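Long-range contacts in E3 SUMO-protein ligase SIZ2 (Saccharomyces cerevisiae, PDB 6U75), which acts as a SUMO E3 ligase of the PIAS family, promoting attachment of SUMO to target proteins, and can bind double-stranded DNA and zinc: residues A[12-17]-A[32-37]; A[36-41]-A[111-116]. All coordinates share one frame; numbering follows the deposited sequence.

Contact 1 (A[12-17]-A[32-37]); sequences VQIPDA and MKFKVS
Met32 and Phe34 of strand 28-34 reach across to the turn that interrupts strand 12-21, joining two different antiparallel sheets of the PINIT domain. No hydrogen bond links the two segments; they meet through side chains packed on one another and on backbone carbonyls of the turn. Met32 begins it: its chain bends at the last torsion (chi3 55°) and brings CE to 3.4 Å from Ala17 O. The Met32 backbone is hydrogen-bonded to Leu119 of strand 117-123, the next strand of its own sheet. Lys33 turns its side chain away and contributes mainly backbone, its carbonyl lying beside that of Asp16. Phe34 is the centre of the contact. With chi1 at 65°, CG is flanked by both backbone N and C, and the ring is carried over to the type II turn of Ile14 to Ala17. There Ala17 CB lies over one ring face in a CH-pi contact, 4.1 Å from the centroid and 15° off the normal. The carbonyl O of Asp16, which has positive phi, comes to 3.3 Å from Phe34 CB, while Ile14 CG2 approaches Phe34 CD1 obliquely at 4.4 Å. Lys35 leads its amine away from the turn, hydrogen-bonded to Thr114 O. Val36 then closes the apolar patch: its CG2 lies in the plane of the Phe34 ring, at the edge, and its CG1 stands 4.5 Å from Ile14 CD1.

Contact 2 (A[36-41]-A[111-116]); sequences VSKSNH and KVPTEM
Pro113 packs its pyrrolidine ring into the first turn of helix 38-46, against both the imidazole of His41 and the start of the Lys38 chain, and gives up more surface to the contact than any other residue. Pro113 CG lies over one face of the imidazole, offset toward the rim, 4.0 Å from the ring centroid and 26° off the normal: a CH-pi contact. On the Lys38 flank the two side chains run side by side in the same direction, with Lys38 CG 3.8 Å from Pro113 CG. That lysine holds CG anti to its own backbone N (chi1 -158°), which lays CB and CG on the proline; beyond the bend at chi2 the chain leaves it, and NZ forms a salt bridge with Asp42. Val36 O also lies 3.5 Å from Pro113 CA, a bent CA-H...O contact. The imidazole edge faces polar atoms: the carbonyl oxygens of Val36 and Ser37 lie near its plane, as does a water molecule between His41 NE2 and Lys111 O whose placement is doubtful. Replacing His41 by an alanine would probably strip Pro113 CG of the flat surface it packs on and open a gap between the helix and the turn. Both segments are locally braced. Val112 to Glu115 form a type I beta turn, closed by Glu115 N to Val112 O, with Pro113 as its second residue. Facing it is a classic helix N-cap, in which Ser37 OG accepts from Asn40 N at 3.2 Å; in the PINIT domain this capped helix start is thus covered by a proline-bearing turn.

The two contacts are neighbours in the PINIT domain, their centres about 9 Å apart, and both lie away from the zinc site of the SP-RING. Val36 and Ser37 belong to both: contact 1 follows the chain out of strand 28-34, and contact 2 takes over as it enters helix 38-46. One partner, 12-17, comes shortly before in the chain, from the broken strand 12-21, which pairs with strand 130-139 in the other antiparallel sheet; the other, 111-116, comes some 70 residues later, from the loop leading into strand 117-123, which pairs with 28-34. Packing of Met116 against Lys33 and Lys35 joins the contacts directly, so this strand-to-helix connection is held by both partners.

Contact 1 (A[12-17]-A[32-37])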
loop_
_atom_site.group_PDB
_atom_site.type_symbol
_atom_site.label_atom_id
_atom_site.label_comp_id
_atom_site.label_asym_id
_atom_site.label_seq_id
_atom_site.Cartn_x
_atom_site.Cartn_y
_atom_site.Cartn_z
ATOM N N VAL A 12 10.576 16.545 -0.939
ATOM C CA VAL A 12 10.646 17.807 -0.215
ATOM C C VAL A 12 9.266 18.103 0.350
ATOM O O VAL A 12 8.246 17.848 -0.295
ATOM C CB VAL A 12 11.144 18.954 -1.127
ATOM C CG1 VAL A 12 10.316 19.018 -2.402
ATOM C CG2 VAL A 12 11.094 20.280 -0.386
ATOM N N GLN A 13 9.243 18.636 1.567
ATOM C CA GLN A 13 8.005 19.102 2.167
ATOM C C GLN A 13 7.680 20.498 1.657
ATOM O O GLN A 13 8.571 21.340 1.507
ATOM C CB GLN A 13 8.121 19.115 3.690
ATOM C CG GLN A 13 6.836 19.493 4.406
ATOM C CD GLN A 13 6.967 19.409 5.914
ATOM O OE1 GLN A 13 7.998 18.987 6.437
ATOM N NE2 GLN A 13 5.919 19.814 6.620
ATOM N N ILE A 14 6.406 20.740 1.386
ATOM C CA ILE A 14 5.974 22.061 0.925
ATOM C C ILE A 14 5.812 22.974 2.139
ATOM O O ILE A 14 5.080 22.616 3.075
ATOM C CB ILE A 14 4.671 21.958 0.137
ATOM C CG1 ILE A 14 4.903 21.238 -1.195
ATOM C CG2 ILE A 14 4.084 23.342 -0.103
ATOM C CD1 ILE A 14 5.754 22.011 -2.191
ATOM N N PRO A 15 6.462 24.135 2.168
ATOM C CA PRO A 15 6.314 25.028 3.319
ATOM C C PRO A 15 4.980 25.756 3.300
ATOM O O PRO A 15 4.390 26.007 2.247
ATOM C CB PRO A 15 7.481 26.007 3.153
ATOM C CG PRO A 15 7.694 26.070 1.684
ATOM C CD PRO A 15 7.370 24.697 1.152
ATOM N N ASP A 16 4.509 26.094 4.499
ATOM C CA ASP A 16 3.256 26.820 4.683
ATOM C C ASP A 16 2.053 26.034 4.174
ATOM O O ASP A 16 1.009 26.620 3.869
ATOM C CB ASP A 16 3.308 28.192 4.000
ATOM C CG ASP A 16 4.534 28.993 4.394
ATOM O OD1 ASP A 16 5.042 28.795 5.519
ATOM O OD2 ASP A 16 4.992 29.820 3.578
ATOM N N ALA A 17 2.181 24.710 4.071
ATOM C CA ALA A 17 1.085 23.842 3.656
ATOM C C ALA A 17 0.690 22.867 4.758
ATOM O O ALA A 17 0.135 21.801 4.473
ATOM C CB ALA A 17 1.454 23.079 2.383
ATOM N N MET A 32 -7.271 26.284 3.760
ATOM C CA MET A 32 -5.817 26.397 3.738
ATOM C C MET A 32 -5.400 27.148 2.485
ATOM O O MET A 32 -5.752 26.745 1.373
ATOM C CB MET A 32 -5.151 25.019 3.763
ATOM C CG MET A 32 -5.482 24.175 4.979
ATOM S SD MET A 32 -4.755 22.527 4.880
ATOM C CE MET A 32 -3.025 22.924 4.623
ATOM N N LYS A 33 -4.648 28.228 2.663
ATOM C CA LYS A 33 -4.018 28.931 1.556
ATOM C C LYS A 33 -2.537 28.583 1.525
ATOM O O LYS A 33 -1.875 28.567 2.568
ATOM C CB LYS A 33 -4.182 30.448 1.687
ATOM C CG LYS A 33 -5.485 30.909 2.321
ATOM C CD LYS A 33 -5.721 32.405 2.103
ATOM C CE LYS A 33 -4.639 33.274 2.740
ATOM N NZ LYS A 33 -4.646 33.209 4.228
ATOM N N PHE A 34 -2.018 28.297 0.334
ATOM C CA PHE A 34 -0.574 28.165 0.196
ATOM C C PHE A 34 -0.183 28.300 -1.267
ATOM O O PHE A 34 -0.994 28.093 -2.173
ATOM C CB PHE A 34 -0.062 26.839 0.775
ATOM C CG PHE A 34 -0.562 25.621 0.056
ATOM C CD1 PHE A 34 0.120 25.120 -1.041
ATOM C CD2 PHE A 34 -1.701 24.964 0.489
ATOM C CE1 PHE A 34 -0.334 23.993 -1.700
ATOM C CE2 PHE A 34 -2.159 23.837 -0.164
ATOM C CZ PHE A 34 -1.474 23.351 -1.261
ATOM N N LYS A 35 1.078 28.667 -1.474
ATOM C CA LYS A 35 1.671 28.795 -2.795
ATOM C C LYS A 35 2.717 27.709 -2.990
ATOM O O LYS A 35 3.313 27.218 -2.026
ATOM C CB LYS A 35 2.315 30.175 -2.975
ATOM C CG LYS A 35 1.364 31.336 -2.727
ATOM C CD LYS A 35 2.094 32.671 -2.644
ATOM C CE LYS A 35 2.367 33.262 -4.018
ATOM N NZ LYS A 35 1.112 33.680 -4.702
ATOM N N VAL A 36 2.930 27.332 -4.246
ATOM C CA VAL A 36 3.958 26.371 -4.623
ATOM C C VAL A 36 4.961 27.115 -5.493
ATOM O O VAL A 36 4.655 27.477 -6.636
ATOM C CB VAL A 36 3.376 25.156 -5.354
ATOM C CG1 VAL A 36 4.493 24.239 -5.834
ATOM C CG2 VAL A 36 2.420 24.403 -4.438
ATOM N N SER A 37 6.157 27.343 -4.952
ATOM C CA SER A 37 7.182 28.133 -5.621
ATOM C C SER A 37 7.411 27.673 -7.054
ATOM O O SER A 37 7.067 26.544 -7.417
ATOM C CB SER A 37 8.497 28.057 -4.844
ATOM O OG SER A 37 9.026 26.742 -4.879
#

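Contact 2 (A[36-41]-A[111-116])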
loop_
_atom_site.group_PDB
_atom_site.type_symbol
_atom_site.label_atom_id
_atom_site.label_comp_id
_atom_site.label_asym_id
_atom_site.label_seq_id
_atom_site.Cartn_x
_atom_site.Cartn_y
_atom_site.Cartn_z
ATOM N N VAL A 36 2.930 27.332 -4.246
ATOM C CA VAL A 36 3.958 26.371 -4.623
ATOM C C VAL A 36 4.961 27.115 -5.493
ATOM O O VAL A 36 4.655 27.477 -6.636
ATOM C CB VAL A 36 3.376 25.156 -5.354
ATOM C CG1 VAL A 36 4.493 24.239 -5.834
ATOM C CG2 VAL A 36 2.420 24.403 -4.438
ATOM N N SER A 37 6.157 27.343 -4.952
ATOM C CA SER A 37 7.182 28.133 -5.621
ATOM C C SER A 37 7.411 27.673 -7.054
ATOM O O SER A 37 7.067 26.544 -7.417
ATOM C CB SER A 37 8.497 28.057 -4.844
ATOM O OG SER A 37 9.026 26.742 -4.879
ATOM N N LYS A 38 7.996 28.550 -7.874
ATOM C CA LYS A 38 8.329 28.176 -9.242
ATOM C C LYS A 38 9.427 27.121 -9.277
ATOM O O LYS A 38 9.473 26.306 -10.205
ATOM C CB LYS A 38 8.748 29.416 -10.031
ATOM C CG LYS A 38 8.606 29.282 -11.539
ATOM C CD LYS A 38 9.911 28.877 -12.198
ATOM C CE LYS A 38 9.753 28.776 -13.708
ATOM N NZ LYS A 38 11.024 28.396 -14.385
ATOM N N SER A 39 10.314 27.115 -8.278
ATOM C CA SER A 39 11.339 26.078 -8.214
ATOM C C SER A 39 10.719 24.704 -7.994
ATOM O O SER A 39 11.145 23.717 -8.603
ATOM C CB SER A 39 12.342 26.398 -7.105
ATOM O OG SER A 39 13.237 27.421 -7.505
ATOM N N ASN A 40 9.705 24.617 -7.130
ATOM C CA ASN A 40 9.031 23.340 -6.924
ATOM C C ASN A 40 8.230 22.924 -8.153
ATOM O O ASN A 40 8.114 21.727 -8.440
ATOM C CB ASN A 40 8.136 23.418 -5.688
ATOM C CG ASN A 40 8.933 23.419 -4.395
ATOM O OD1 ASN A 40 9.932 22.712 -4.267
ATOM N ND2 ASN A 40 8.495 24.216 -3.429
ATOM N N HIS A 41 7.685 23.885 -8.900
ATOM C CA HIS A 41 7.062 23.555 -10.179
ATOM C C HIS A 41 8.087 22.979 -11.150
ATOM O O HIS A 41 7.828 21.977 -11.829
ATOM C CB HIS A 41 6.399 24.797 -10.774
ATOM C CG HIS A 41 4.976 24.984 -10.350
ATOM N ND1 HIS A 41 3.911 24.557 -11.115
ATOM C CD2 HIS A 41 4.441 25.550 -9.242
ATOM C CE1 HIS A 41 2.782 24.854 -10.496
ATOM N NE2 HIS A 41 3.076 25.458 -9.360
ATOM N N LYS A 111 -2.321 25.517 -9.555
ATOM C CA LYS A 111 -2.271 26.776 -10.279
ATOM C C LYS A 111 -0.824 27.225 -10.455
ATOM O O LYS A 111 0.097 26.718 -9.811
ATOM C CB LYS A 111 -3.083 27.851 -9.547
ATOM C CG LYS A 111 -4.556 27.505 -9.364
ATOM C CD LYS A 111 -5.285 27.394 -10.700
ATOM C CE LYS A 111 -6.193 26.173 -10.748
ATOM N NZ LYS A 111 -6.541 25.796 -12.146
ATOM N N VAL A 112 -0.631 28.190 -11.350
ATOM C CA VAL A 112 0.700 28.718 -11.641
ATOM C C VAL A 112 1.321 29.237 -10.349
ATOM O O VAL A 112 0.597 29.529 -9.387
ATOM C CB VAL A 112 0.647 29.817 -12.715
ATOM C CG1 VAL A 112 0.334 29.210 -14.078
ATOM C CG2 VAL A 112 -0.377 30.883 -12.352
ATOM N N PRO A 113 2.648 29.370 -10.280
ATOM C CA PRO A 113 3.279 29.727 -8.999
ATOM C C PRO A 113 2.872 31.091 -8.474
ATOM O O PRO A 113 2.790 31.275 -7.253
ATOM C CB PRO A 113 4.782 29.678 -9.319
ATOM C CG PRO A 113 4.898 28.916 -10.600
ATOM C CD PRO A 113 3.639 29.178 -11.352
ATOM N N THR A 114 2.619 32.059 -9.358
ATOM C CA THR A 114 2.319 33.415 -8.911
ATOM C C THR A 114 0.960 33.520 -8.233
ATOM O O THR A 114 0.721 34.488 -7.503
ATOM C CB THR A 114 2.372 34.384 -10.093
ATOM O OG1 THR A 114 1.373 34.024 -11.056
ATOM C CG2 THR A 114 3.744 34.350 -10.751
ATOM N N GLU A 115 0.072 32.557 -8.450
ATOM C CA GLU A 115 -1.270 32.592 -7.892
ATOM C C GLU A 115 -1.350 31.733 -6.634
ATOM O O GLU A 115 -0.438 30.974 -6.303
ATOM C CB GLU A 115 -2.293 32.126 -8.933
ATOM C CG GLU A 115 -2.434 33.077 -10.113
ATOM C CD GLU A 115 -3.445 32.598 -11.135
ATOM O OE1 GLU A 115 -3.947 31.464 -10.988
ATOM O OE2 GLU A 115 -3.737 33.356 -12.084
ATOM N N MET A 116 -2.472 31.866 -5.932
ATOM C CA MET A 116 -2.677 31.229 -4.639
ATOM C C MET A 116 -3.460 29.934 -4.806
ATOM O O MET A 116 -4.389 29.860 -5.615
ATOM C CB MET A 116 -3.431 32.168 -3.694
ATOM C CG MET A 116 -3.250 31.843 -2.225
ATOM S SD MET A 116 -1.615 32.318 -1.637
ATOM C CE MET A 116 -1.591 31.542 -0.028
HETATM O O HOH W 1 1.157 26.890 -7.653
#